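Local coordinates for haloacid dehalogenase-like hydrolase (Bacteroides thetaiotaomicron, PDB 2RB5), which probably acts as a magnesium-dependent phosphatase of the haloacid dehalogenase superfamily, at residues D8-L13 against T43-A48. Sequence-based numbering, arbitrary orientation.
Sequences DIDGTL and TGRPKA. With MG (magnesium ion), chain B; WO6 (trioxido(oxo)tungsten), chain C.
Asp8 OD2 binds tungsten at 2.3 Å as one apex of a trigonal bipyramid, opposite tungstate O1, while Thr43 of the other loop holds equatorial O3; this shape probably resembles phosphoryl transfer to the aspartate, as in the HAD family. Both loops grip the oxygens: O3 takes the N-H groups of Ile9 and Asp10 and the hydroxyl of Thr43 (OG1 to O3 2.8 Å), while Gly44 N points almost straight at O4. Thr43 OG1, anti to its own backbone nitrogen (chi1 -176°), also accepts from Arg45 N in an ST turn, which fixes the hydroxyl beside the anion; Ile9 CD1 lies 3.6 Å from Thr43 OG1. The two loops leave the C-terminal ends of neighbouring parallel strands, 4-7 and 38-42, and the loop after strand 4-7 carries what fits the DxDx(T/V) motif of HAD enzymes. Magnesium joins Asp8 OD1, the carbonyl O of Asp10 and tungstate O2, with Asp211 and two waters completing its shell. Asp10 OD2, 2.8 Å from tungstate O1, is gripped side-on by Arg45: NE meets its syn lone pair at 2.8 Å, nearly linear at 178°, and NH2 donates to OD1 from 30° out of the carboxylate plane, in a more bent bond. With an alanine instead of Arg45, both bonds go, and the Asp10 carboxylate is likely to turn more freely beside the tungstate. Ile49 O holds the remaining NH1.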
loop_
_atom_site.group_PDB
_atom_site.type_symbol
_atom_site.label_atom_id
_atom_site.label_comp_id
_atom_site.label_asym_id
_atom_site.label_seq_id
_atom_site.Cartn_x
_atom_site.Cartn_y
_atom_site.Cartn_z
ATOM N N ASP A 8 4.678 -1.648 4.978
ATOM C CA ASP A 8 4.562 -1.005 3.671
ATOM C C ASP A 8 5.754 -1.445 2.796
ATOM O O ASP A 8 6.814 -1.820 3.305
ATOM C CB ASP A 8 4.541 0.493 3.894
ATOM C CG ASP A 8 4.524 1.299 2.618
ATOM O OD1 ASP A 8 5.413 2.156 2.450
ATOM O OD2 ASP A 8 3.591 1.031 1.811
ATOM N N ILE A 9 5.561 -1.348 1.475
ATOM C CA ILE A 9 6.655 -1.663 0.555
ATOM C C ILE A 9 7.461 -0.415 0.216
ATOM O O ILE A 9 8.632 -0.267 0.629
ATOM C CB ILE A 9 6.193 -2.358 -0.744
ATOM C CG1 ILE A 9 5.412 -3.648 -0.455
ATOM C CG2 ILE A 9 7.400 -2.638 -1.606
ATOM C CD1 ILE A 9 4.745 -4.226 -1.694
ATOM N N ASP A 10 6.910 0.495 -0.553
ATOM C CA ASP A 10 7.699 1.577 -1.163
ATOM C C ASP A 10 8.067 2.615 -0.133
ATOM O O ASP A 10 7.250 3.207 0.542
ATOM C CB ASP A 10 6.897 2.197 -2.286
ATOM C CG ASP A 10 6.590 1.161 -3.343
ATOM O OD1 ASP A 10 7.504 0.754 -4.070
ATOM O OD2 ASP A 10 5.395 0.691 -3.391
ATOM N N GLY A 11 9.404 2.809 0.008
ATOM C CA GLY A 11 9.922 3.722 1.009
ATOM C C GLY A 11 10.078 3.121 2.398
ATOM O O GLY A 11 10.544 3.816 3.305
ATOM N N THR A 12 9.683 1.875 2.573
ATOM C CA THR A 12 9.696 1.172 3.855
ATOM C C THR A 12 10.555 -0.076 3.776
ATOM O O THR A 12 11.560 -0.174 4.516
ATOM C CB THR A 12 8.243 0.924 4.310
ATOM O OG1 THR A 12 7.580 2.189 4.436
ATOM C CG2 THR A 12 8.239 0.205 5.645
ATOM N N LEU A 13 10.210 -1.004 2.907
ATOM C CA LEU A 13 11.047 -2.139 2.558
ATOM C C LEU A 13 11.963 -1.819 1.402
ATOM O O LEU A 13 13.146 -2.099 1.444
ATOM C CB LEU A 13 10.201 -3.364 2.197
ATOM C CG LEU A 13 9.419 -3.986 3.344
ATOM C CD1 LEU A 13 8.506 -5.083 2.812
ATOM C CD2 LEU A 13 10.351 -4.529 4.387
ATOM N N THR A 43 0.263 -2.820 1.518
ATOM C CA THR A 43 0.619 -1.951 0.417
ATOM C C THR A 43 -0.603 -1.421 -0.322
ATOM O O THR A 43 -1.655 -2.050 -0.390
ATOM C CB THR A 43 1.547 -2.740 -0.570
ATOM O OG1 THR A 43 1.987 -1.874 -1.623
ATOM C CG2 THR A 43 0.882 -3.920 -1.220
ATOM N N GLY A 44 -0.445 -0.211 -0.884
ATOM C CA GLY A 44 -1.362 0.314 -1.829
ATOM C C GLY A 44 -1.278 -0.356 -3.189
ATOM O O GLY A 44 -2.209 -0.229 -3.981
ATOM N N ARG A 45 -0.190 -1.021 -3.507
ATOM C CA ARG A 45 -0.082 -1.698 -4.770
ATOM C C ARG A 45 -1.101 -2.841 -4.853
ATOM O O ARG A 45 -1.248 -3.590 -3.884
ATOM C CB ARG A 45 1.311 -2.298 -4.978
ATOM C CG ARG A 45 2.415 -1.265 -5.137
ATOM C CD ARG A 45 3.758 -1.948 -5.355
ATOM N NE ARG A 45 4.849 -1.019 -5.541
ATOM C CZ ARG A 45 5.604 -0.922 -6.617
ATOM N NH1 ARG A 45 5.415 -1.659 -7.681
ATOM N NH2 ARG A 45 6.601 -0.047 -6.616
ATOM N N PRO A 46 -1.698 -3.059 -6.007
ATOM C CA PRO A 46 -2.329 -4.341 -6.282
ATOM C C PRO A 46 -1.290 -5.418 -6.514
ATOM O O PRO A 46 -0.169 -5.134 -6.937
ATOM C CB PRO A 46 -3.161 -4.102 -7.545
ATOM C CG PRO A 46 -2.567 -2.941 -8.158
ATOM C CD PRO A 46 -1.902 -2.093 -7.112
ATOM N N LYS A 47 -1.668 -6.666 -6.252
ATOM C CA LYS A 47 -0.763 -7.802 -6.471
ATOM C C LYS A 47 -0.139 -7.757 -7.842
ATOM O O LYS A 47 1.050 -8.113 -8.020
ATOM C CB LYS A 47 -1.541 -9.092 -6.241
ATOM C CG LYS A 47 -0.842 -10.404 -6.377
ATOM C CD LYS A 47 -1.855 -11.562 -6.529
ATOM C CE LYS A 47 -1.074 -12.789 -6.985
ATOM N NZ LYS A 47 -1.900 -14.039 -6.784
ATOM N N ALA A 48 -0.931 -7.371 -8.867
ATOM C CA ALA A 48 -0.466 -7.365 -10.232
ATOM C C ALA A 48 0.801 -6.558 -10.456
ATOM O O ALA A 48 1.494 -6.828 -11.437
ATOM C CB ALA A 48 -1.557 -6.771 -11.155
HETATM MG MG MG B . 5.377 3.818 1.214
HETATM W W WO6 C . 3.235 1.375 -0.421
HETATM O O1 WO6 C . 2.938 1.459 -2.213
HETATM O O2 WO6 C . 4.344 2.692 -0.200
HETATM O O3 WO6 C . 3.861 -0.183 -0.501
HETATM O O4 WO6 C . 1.609 1.611 -0.071
HETATM O O HOH W 1 3.539 4.425 2.035
HETATM O O HOH W 2 5.632 5.512 0.069
#